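Local coordinates for protein CCR4-not transcription complex subunit 1 (Chaetomium thermophilum var. thermophilum DSM 1495, PDB 6H3Z) that probably acts as an adaptor subunit of the CCR4-NOT complex in mRNA deadenylation and transcriptional repression, represented here by one of its MIF4G-like domains, at residues Ile32-Leu36 / Tyr84-Ile89; Ile64-Ile68 / Ser105-Val109; Trp154-Met159 / Asp195-Ser199. One frame throughout, in Å; residues are numbered along the deposited sequence.

Contact 1. Residues Ile32-Leu36 / Tyr84-Ile89; sequences INKYL and YALQQI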
loop_
_atom_site.group_PDB
_atom_site.type_symbol
_atom_site.label_atom_id
_atom_site.label_comp_id
_atom_site.label_asym_id
_atom_site.label_seq_id
_atom_site.Cartn_x
_atom_site.Cartn_y
_atom_site.Cartn_z
ATOM N N ILE A 32 -16.453 -11.564 -6.731
ATOM C CA ILE A 32 -15.341 -10.619 -6.542
ATOM C C ILE A 32 -14.721 -10.946 -5.181
ATOM O O ILE A 32 -13.522 -11.200 -5.102
ATOM C CB ILE A 32 -15.772 -9.116 -6.638
ATOM C CG1 ILE A 32 -16.004 -8.686 -8.108
ATOM C CG2 ILE A 32 -14.734 -8.199 -5.967
ATOM C CD1 ILE A 32 -16.818 -7.354 -8.322
ATOM N N ASN A 33 -15.557 -11.032 -4.134
ATOM C CA ASN A 33 -15.095 -11.366 -2.795
ATOM C C ASN A 33 -14.477 -12.738 -2.708
ATOM O O ASN A 33 -13.412 -12.851 -2.100
ATOM C CB ASN A 33 -16.165 -11.188 -1.760
ATOM C CG ASN A 33 -16.710 -9.800 -1.692
ATOM O OD1 ASN A 33 -17.873 -9.609 -2.014
ATOM N ND2 ASN A 33 -15.888 -8.807 -1.291
ATOM N N LYS A 34 -15.083 -13.773 -3.354
ATOM C CA LYS A 34 -14.484 -15.115 -3.338
ATOM C C LYS A 34 -13.114 -15.128 -4.016
ATOM O O LYS A 34 -12.227 -15.819 -3.525
ATOM C CB LYS A 34 -15.401 -16.218 -3.874
ATOM C CG LYS A 34 -15.359 -17.443 -2.954
ATOM C CD LYS A 34 -15.570 -18.745 -3.693
ATOM C CE LYS A 34 -14.988 -19.921 -2.945
ATOM N NZ LYS A 34 -15.063 -21.178 -3.745
ATOM N N TYR A 35 -12.912 -14.309 -5.072
ATOM C CA TYR A 35 -11.611 -14.200 -5.710
ATOM C C TYR A 35 -10.593 -13.583 -4.758
ATOM O O TYR A 35 -9.467 -14.073 -4.691
ATOM C CB TYR A 35 -11.703 -13.408 -7.018
ATOM C CG TYR A 35 -12.310 -14.194 -8.155
ATOM C CD1 TYR A 35 -11.968 -15.529 -8.368
ATOM C CD2 TYR A 35 -13.172 -13.585 -9.066
ATOM C CE1 TYR A 35 -12.506 -16.252 -9.430
ATOM C CE2 TYR A 35 -13.722 -14.300 -10.132
ATOM C CZ TYR A 35 -13.385 -15.634 -10.310
ATOM O OH TYR A 35 -13.911 -16.344 -11.370
ATOM N N LEU A 36 -11.000 -12.550 -3.979
ATOM C CA LEU A 36 -10.118 -11.892 -3.008
ATOM C C LEU A 36 -9.824 -12.809 -1.820
ATOM O O LEU A 36 -8.696 -12.807 -1.327
ATOM C CB LEU A 36 -10.655 -10.518 -2.560
ATOM C CG LEU A 36 -10.795 -9.455 -3.648
ATOM C CD1 LEU A 36 -11.145 -8.131 -3.062
ATOM C CD2 LEU A 36 -9.515 -9.300 -4.442
ATOM N N TYR A 84 -16.532 -1.304 -6.974
ATOM C CA TYR A 84 -16.668 -2.191 -5.815
ATOM C C TYR A 84 -15.397 -2.986 -5.546
ATOM O O TYR A 84 -14.964 -3.058 -4.386
ATOM C CB TYR A 84 -17.859 -3.157 -5.993
ATOM C CG TYR A 84 -18.002 -4.152 -4.861
ATOM C CD1 TYR A 84 -18.518 -3.765 -3.627
ATOM C CD2 TYR A 84 -17.630 -5.487 -5.025
ATOM C CE1 TYR A 84 -18.636 -4.670 -2.577
ATOM C CE2 TYR A 84 -17.754 -6.406 -3.984
ATOM C CZ TYR A 84 -18.249 -5.987 -2.758
ATOM O OH TYR A 84 -18.357 -6.860 -1.705
ATOM N N ALA A 85 -14.834 -3.620 -6.615
ATOM C CA ALA A 85 -13.619 -4.432 -6.547
ATOM C C ALA A 85 -12.465 -3.602 -5.984
ATOM O O ALA A 85 -11.769 -4.074 -5.088
ATOM C CB ALA A 85 -13.272 -4.974 -7.919
ATOM N N LEU A 86 -12.335 -2.333 -6.447
ATOM C CA LEU A 86 -11.325 -1.382 -5.985
ATOM C C LEU A 86 -11.543 -1.016 -4.508
ATOM O O LEU A 86 -10.564 -0.930 -3.760
ATOM C CB LEU A 86 -11.275 -0.120 -6.862
ATOM C CG LEU A 86 -10.793 -0.303 -8.293
ATOM C CD1 LEU A 86 -11.286 0.788 -9.157
ATOM C CD2 LEU A 86 -9.306 -0.362 -8.384
ATOM N N GLN A 87 -12.807 -0.856 -4.069
ATOM C CA GLN A 87 -13.104 -0.572 -2.658
ATOM C C GLN A 87 -12.613 -1.721 -1.773
ATOM O O GLN A 87 -11.935 -1.482 -0.777
ATOM C CB GLN A 87 -14.604 -0.350 -2.436
ATOM C CG GLN A 87 -15.081 1.037 -2.814
ATOM C CD GLN A 87 -16.587 1.140 -2.832
ATOM O OE1 GLN A 87 -17.324 0.182 -2.534
ATOM N NE2 GLN A 87 -17.080 2.320 -3.183
ATOM N N GLN A 88 -12.915 -2.970 -2.184
ATOM C CA GLN A 88 -12.536 -4.181 -1.464
ATOM C C GLN A 88 -11.029 -4.367 -1.380
ATOM O O GLN A 88 -10.523 -4.600 -0.283
ATOM C CB GLN A 88 -13.224 -5.416 -2.062
ATOM C CG GLN A 88 -14.745 -5.347 -2.128
ATOM C CD GLN A 88 -15.402 -4.982 -0.820
ATOM O OE1 GLN A 88 -15.765 -3.814 -0.572
ATOM N NE2 GLN A 88 -15.606 -5.971 0.013
ATOM N N ILE A 89 -10.309 -4.222 -2.515
ATOM C CA ILE A 89 -8.844 -4.346 -2.590
ATOM C C ILE A 89 -8.183 -3.319 -1.669
ATOM O O ILE A 89 -7.309 -3.677 -0.873
ATOM C CB ILE A 89 -8.312 -4.289 -4.066
ATOM C CG1 ILE A 89 -8.821 -5.513 -4.863
ATOM C CG2 ILE A 89 -6.766 -4.218 -4.115
ATOM C CD1 ILE A 89 -9.088 -5.271 -6.295
#
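This is a packing of two helices that run in the same general direction, in which Ile32, Asn33 and Leu36 of helix 22-45 meet Tyr84, Ala85, Gln88 and Ile89 of helix 80-93 inside the all-helical MIF4G-like domain. The local axes, inclined at 33°, approach to 10.6 Å, a spacing bridged by side chains in two patches. In the first patch Ile32 straddles two partners: its CD1 lies near the plane of the Tyr84 ring at the edge, 3.9 Å from Tyr84 CD2, while its CG2 sits 4.0 Å from Ala85 CB. Tyr84 swings CG anti to its own backbone nitrogen (chi1 177°), which aims the ring across toward helix 22-45. Gln88, one turn further on, lays its CG over one face of that ring, 3.6 Å above the plane and displaced toward the rim. The second patch belongs to Leu36, whose CD1 comes to 3.6 Å from Gln88 CB and whose CD2 is 3.9 Å from Ile89 CG1, the leucine crossing both partners at about a right angle. The Asn33 amide, turned perpendicular to the Tyr84 ring, borders the phenol hydroxyl on the more exposed side. Replacing Tyr84 by an alanine would probably deprive Ile32 CD1 and Gln88 CG of the ring they lie against and open a gap beside Ile32. Behind the interface, helix 59-75 touches it through Leu70, against Ile32, and Ile71, against Ala85. The chemistry implies adhesion mainly by apolar contact on the buried side, with polar ends gathered where Asn33, Tyr84 and Gln88 remain partly exposed.

Contact 2. Residues Ile64-Ile68 / Ser105-Val109; sequences IDALI and SLVHV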
loop_
_atom_site.group_PDB
_atom_site.type_symbol
_atom_site.label_atom_id
_atom_site.label_comp_id
_atom_site.label_asym_id
_atom_site.label_seq_id
_atom_site.Cartn_x
_atom_site.Cartn_y
_atom_site.Cartn_z
ATOM N N ILE A 64 -6.023 -14.140 -10.194
ATOM C CA ILE A 64 -5.832 -12.801 -10.741
ATOM C C ILE A 64 -6.447 -12.737 -12.160
ATOM O O ILE A 64 -7.234 -11.832 -12.422
ATOM C CB ILE A 64 -4.331 -12.386 -10.666
ATOM C CG1 ILE A 64 -3.948 -12.052 -9.213
ATOM C CG2 ILE A 64 -4.030 -11.200 -11.570
ATOM C CD1 ILE A 64 -2.495 -11.912 -8.935
ATOM N N ASP A 65 -6.164 -13.752 -13.023
ATOM C CA ASP A 65 -6.706 -13.868 -14.385
ATOM C C ASP A 65 -8.234 -13.830 -14.396
ATOM O O ASP A 65 -8.822 -13.070 -15.161
ATOM C CB ASP A 65 -6.231 -15.165 -15.067
ATOM C CG ASP A 65 -4.774 -15.214 -15.498
ATOM O OD1 ASP A 65 -4.066 -14.185 -15.336
ATOM O OD2 ASP A 65 -4.324 -16.297 -15.954
ATOM N N ALA A 66 -8.866 -14.635 -13.535
ATOM C CA ALA A 66 -10.316 -14.764 -13.466
ATOM C C ALA A 66 -11.008 -13.507 -12.999
ATOM O O ALA A 66 -12.049 -13.153 -13.553
ATOM C CB ALA A 66 -10.690 -15.935 -12.590
ATOM N N LEU A 67 -10.430 -12.830 -11.985
ATOM C CA LEU A 67 -10.957 -11.586 -11.426
ATOM C C LEU A 67 -10.895 -10.471 -12.471
ATOM O O LEU A 67 -11.870 -9.736 -12.618
ATOM C CB LEU A 67 -10.177 -11.199 -10.166
ATOM C CG LEU A 67 -10.611 -9.933 -9.419
ATOM C CD1 LEU A 67 -12.082 -9.999 -8.968
ATOM C CD2 LEU A 67 -9.728 -9.710 -8.234
ATOM N N ILE A 68 -9.776 -10.384 -13.229
ATOM C CA ILE A 68 -9.586 -9.388 -14.288
ATOM C C ILE A 68 -10.565 -9.631 -15.430
ATOM O O ILE A 68 -11.235 -8.692 -15.866
ATOM C CB ILE A 68 -8.103 -9.300 -14.727
ATOM C CG1 ILE A 68 -7.207 -8.816 -13.572
ATOM C CG2 ILE A 68 -7.909 -8.416 -15.946
ATOM C CD1 ILE A 68 -7.742 -7.583 -12.684
ATOM N N SER A 105 0.452 -8.584 -5.226
ATOM C CA SER A 105 -0.677 -9.112 -6.001
ATOM C C SER A 105 -1.868 -8.175 -5.933
ATOM O O SER A 105 -2.448 -7.857 -6.968
ATOM C CB SER A 105 -1.070 -10.499 -5.507
ATOM O OG SER A 105 0.006 -11.409 -5.685
ATOM N N LEU A 106 -2.199 -7.697 -4.720
ATOM C CA LEU A 106 -3.284 -6.755 -4.474
ATOM C C LEU A 106 -3.038 -5.415 -5.177
ATOM O O LEU A 106 -3.935 -4.932 -5.867
ATOM C CB LEU A 106 -3.503 -6.548 -2.970
ATOM C CG LEU A 106 -4.208 -7.676 -2.208
ATOM C CD1 LEU A 106 -4.097 -7.452 -0.724
ATOM C CD2 LEU A 106 -5.674 -7.803 -2.616
ATOM N N VAL A 107 -1.812 -4.839 -5.052
ATOM C CA VAL A 107 -1.449 -3.573 -5.709
ATOM C C VAL A 107 -1.499 -3.755 -7.241
ATOM O O VAL A 107 -1.895 -2.826 -7.955
ATOM C CB VAL A 107 -0.106 -2.972 -5.211
ATOM C CG1 VAL A 107 0.243 -1.684 -5.953
ATOM C CG2 VAL A 107 -0.131 -2.718 -3.710
ATOM N N HIS A 108 -1.162 -4.974 -7.730
ATOM C CA HIS A 108 -1.194 -5.297 -9.151
ATOM C C HIS A 108 -2.604 -5.307 -9.686
ATOM O O HIS A 108 -2.856 -4.750 -10.757
ATOM C CB HIS A 108 -0.517 -6.633 -9.439
ATOM C CG HIS A 108 -0.860 -7.187 -10.788
ATOM N ND1 HIS A 108 -0.291 -6.710 -11.950
ATOM C CD2 HIS A 108 -1.792 -8.117 -11.105
ATOM C CE1 HIS A 108 -0.863 -7.390 -12.928
ATOM N NE2 HIS A 108 -1.749 -8.271 -12.465
ATOM N N VAL A 109 -3.509 -5.984 -8.973
ATOM C CA VAL A 109 -4.904 -6.099 -9.377
ATOM C C VAL A 109 -5.553 -4.720 -9.358
ATOM O O VAL A 109 -6.242 -4.372 -10.313
ATOM C CB VAL A 109 -5.669 -7.163 -8.536
ATOM C CG1 VAL A 109 -7.149 -7.159 -8.858
ATOM C CG2 VAL A 109 -5.095 -8.558 -8.752
#
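Val109 meets three side chains of helix 59-75 with its two methyls. Val109 CG2 faces Ile64 CG1 at 3.7 Å, whereas Val109 CG1 is shared by Leu67 CD2, also at 3.7 Å, and Ile68 CD1 at 3.9 Å. The fork divides this way because Val109 CG1 stands opposite the backbone nitrogen (chi1 174°), with CG2 beside that nitrogen. Ile64 spreads further along helix 100-116: its CG2 comes in the plane of the His108 ring, at the edge, 3.8 Å from His108 NE2, and its CD1 rests 4.0 Å from Ser105 CB. No hydrogen bond crosses between the segments; the hydroxyl of Ser105 is taken up by the carbonyl of Leu101 in its own helix.

A second shell holds these groups in position. Phe51, in a loop, meets the His108 ring and also touches Ile64 and Ser105, while Ile89 of helix 80-93 backs Val109 and Leu36 of helix 22-45 backs Leu67. The local axes run 11.5 Å apart at 25°, and helix 80-93 intervenes in sequence between the two helices. Such near-parallel, aliphatic packing of every second helix is characteristic of the alpha-helical repeat architecture of MIF4G-like domains.

Contact 3. Residues Trp154-Met159 / Asp195-Ser199; sequences WKNIDM and DFVRS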
loop_
_atom_site.group_PDB
_atom_site.type_symbol
_atom_site.label_atom_id
_atom_site.label_comp_id
_atom_site.label_asym_id
_atom_site.label_seq_id
_atom_site.Cartn_x
_atom_site.Cartn_y
_atom_site.Cartn_z
ATOM N N TRP A 154 2.701 11.687 1.298
ATOM C CA TRP A 154 3.835 11.897 2.195
ATOM C C TRP A 154 3.556 12.887 3.307
ATOM O O TRP A 154 4.126 12.698 4.377
ATOM C CB TRP A 154 5.113 12.237 1.449
ATOM C CG TRP A 154 5.548 11.180 0.479
ATOM C CD1 TRP A 154 5.719 11.335 -0.862
ATOM C CD2 TRP A 154 5.837 9.796 0.763
ATOM N NE1 TRP A 154 6.136 10.152 -1.429
ATOM C CE2 TRP A 154 6.204 9.186 -0.460
ATOM C CE3 TRP A 154 5.820 9.009 1.932
ATOM C CZ2 TRP A 154 6.550 7.828 -0.553
ATOM C CZ3 TRP A 154 6.179 7.667 1.838
ATOM C CH2 TRP A 154 6.532 7.092 0.605
ATOM N N LYS A 155 2.629 13.872 3.119
ATOM C CA LYS A 155 2.269 14.773 4.229
ATOM C C LYS A 155 1.567 13.966 5.351
ATOM O O LYS A 155 1.980 14.061 6.511
ATOM C CB LYS A 155 1.439 16.004 3.789
ATOM C CG LYS A 155 1.076 16.890 4.997
ATOM C CD LYS A 155 0.349 18.209 4.703
ATOM C CE LYS A 155 -0.345 18.823 5.934
ATOM N NZ LYS A 155 0.587 19.343 7.001
ATOM N N ASN A 156 0.560 13.131 4.985
ATOM C CA ASN A 156 -0.193 12.290 5.919
ATOM C C ASN A 156 0.728 11.312 6.613
ATOM O O ASN A 156 0.675 11.213 7.841
ATOM C CB ASN A 156 -1.313 11.528 5.210
ATOM C CG ASN A 156 -2.535 12.325 4.856
ATOM O OD1 ASN A 156 -2.588 13.556 4.985
ATOM N ND2 ASN A 156 -3.548 11.619 4.382
ATOM N N ILE A 157 1.575 10.596 5.832
ATOM C CA ILE A 157 2.540 9.623 6.353
ATOM C C ILE A 157 3.507 10.330 7.320
ATOM O O ILE A 157 3.740 9.811 8.419
ATOM C CB ILE A 157 3.263 8.851 5.192
ATOM C CG1 ILE A 157 2.323 7.823 4.542
ATOM C CG2 ILE A 157 4.556 8.176 5.642
ATOM C CD1 ILE A 157 2.736 7.333 3.191
ATOM N N ASP A 158 4.034 11.533 6.917
ATOM C CA ASP A 158 4.966 12.337 7.722
ATOM C C ASP A 158 4.352 12.705 9.046
ATOM O O ASP A 158 4.977 12.482 10.078
ATOM C CB ASP A 158 5.415 13.612 6.988
ATOM C CG ASP A 158 6.404 14.480 7.757
ATOM O OD1 ASP A 158 7.214 13.926 8.513
ATOM O OD2 ASP A 158 6.440 15.700 7.512
ATOM N N MET A 159 3.122 13.238 9.014
ATOM C CA MET A 159 2.374 13.645 10.198
ATOM C C MET A 159 2.134 12.493 11.185
ATOM O O MET A 159 2.180 12.700 12.401
ATOM C CB MET A 159 1.056 14.303 9.781
ATOM C CG MET A 159 1.220 15.698 9.229
ATOM S SD MET A 159 2.164 16.840 10.294
ATOM C CE MET A 159 1.017 17.052 11.687
ATOM N N ASP A 195 9.880 16.113 2.446
ATOM C CA ASP A 195 8.528 15.535 2.552
ATOM C C ASP A 195 8.337 14.999 3.955
ATOM O O ASP A 195 7.198 14.749 4.353
ATOM C CB ASP A 195 8.280 14.414 1.505
ATOM C CG ASP A 195 8.120 14.881 0.059
ATOM O OD1 ASP A 195 7.466 15.939 -0.165
ATOM O OD2 ASP A 195 8.583 14.158 -0.855
ATOM N N PHE A 196 9.454 14.897 4.725
ATOM C CA PHE A 196 9.464 14.366 6.082
ATOM C C PHE A 196 9.968 15.351 7.165
ATOM O O PHE A 196 10.473 14.887 8.188
ATOM C CB PHE A 196 10.251 13.042 6.121
ATOM C CG PHE A 196 9.827 12.024 5.078
ATOM C CD1 PHE A 196 8.595 11.385 5.161
ATOM C CD2 PHE A 196 10.665 11.705 4.011
ATOM C CE1 PHE A 196 8.203 10.459 4.192
ATOM C CE2 PHE A 196 10.280 10.759 3.054
ATOM C CZ PHE A 196 9.048 10.151 3.148
ATOM N N VAL A 197 9.755 16.682 6.996
ATOM C CA VAL A 197 10.196 17.699 7.973
ATOM C C VAL A 197 9.746 17.362 9.356
ATOM O O VAL A 197 10.542 17.427 10.283
ATOM C CB VAL A 197 9.709 19.162 7.746
ATOM C CG1 VAL A 197 10.784 20.165 8.116
ATOM C CG2 VAL A 197 9.137 19.413 6.372
ATOM N N ARG A 198 8.434 17.146 9.509
ATOM C CA ARG A 198 7.807 16.958 10.804
ATOM C C ARG A 198 8.332 15.750 11.555
ATOM O O ARG A 198 8.545 15.852 12.769
ATOM C CB ARG A 198 6.277 16.939 10.666
ATOM C CG ARG A 198 5.695 18.227 10.052
ATOM C CD ARG A 198 6.007 19.492 10.850
ATOM N NE ARG A 198 5.305 19.503 12.130
ATOM C CZ ARG A 198 4.117 20.055 12.318
ATOM N NH1 ARG A 198 3.497 20.668 11.317
ATOM N NH2 ARG A 198 3.537 19.998 13.505
ATOM N N SER A 199 8.575 14.620 10.839
ATOM C CA SER A 199 9.132 13.397 11.415
ATOM C C SER A 199 10.564 13.656 11.856
ATOM O O SER A 199 10.924 13.339 12.989
ATOM C CB SER A 199 9.112 12.284 10.392
ATOM O OG SER A 199 7.769 11.957 10.096
#
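Phe196 turns its ring edge toward one face of Trp154, the two forming an offset edge-to-face pair with centroids 5.4 Å apart and planes at 72°. Phe196 CZ stands 3.6 Å above the indole, displaced toward the rim of the six-membered ring, and Trp154 CE3 in turn lies near the plane of the phenyl ring, at its edge. Further along, the Arg198 guanidinium has Met159 SD over one face, toward its rim, while the aliphatic part of the arginine touches the same sulfur, Arg198 CG to Met159 SD being 3.8 Å.

Between these two groups lies the polar centre, the buried carboxylate of Asp158. Its CG is anti to the backbone nitrogen (chi1 -179°), directing both oxygens at the start of helix 197-209, where Phe196 occupies the N-cap position but offers no polar side chain. Asp158 OD1 is gripped twice: on its anti lone pair by the Ser199 hydroxyl, Ser199 OG lying 2.6 Å away, and on the syn side, somewhat out of plane, by Ser199 N at 2.8 Å with an N-H...O angle of 145°. Asp158 OD2 uses its syn lone pair for Arg198 N at 3.2 Å. Three bonds thus fix the rotation of the carboxylate, and its charge would probably interact favourably with the positive end of the helix dipole.

Among the neighbouring helices, Trp154 packs on Ile143 of helix 140-146 and Val183 of helix 172-183, which also supplies Leu179 to Phe196 and Leu176 to Ser199; the contact therefore joins the starts of helices 154-166 and 197-209 around helix 172-183.

Overall arrangement
Contacts 1 and 2 belong to one helical bundle: their centres are 10 Å apart, their segments interleave along the chain, and Ile89 and Val109 touch. Each pairs a helix with the next but one, and both rely chiefly on aliphatic packing; contact 2 is buried, whereas contact 1 is partly exposed and adds polar groups along its outer side. Contact 3 lies on the opposite side of the chain's centre, about 30 Å from contact 1 and 31 Å from contact 2, centre to centre, and shares no helix with them. Also partly buried, it joins two helix beginnings through aromatic packing and hydrogen bonds from two backbone amides and a serine hydroxyl to a buried carboxylate.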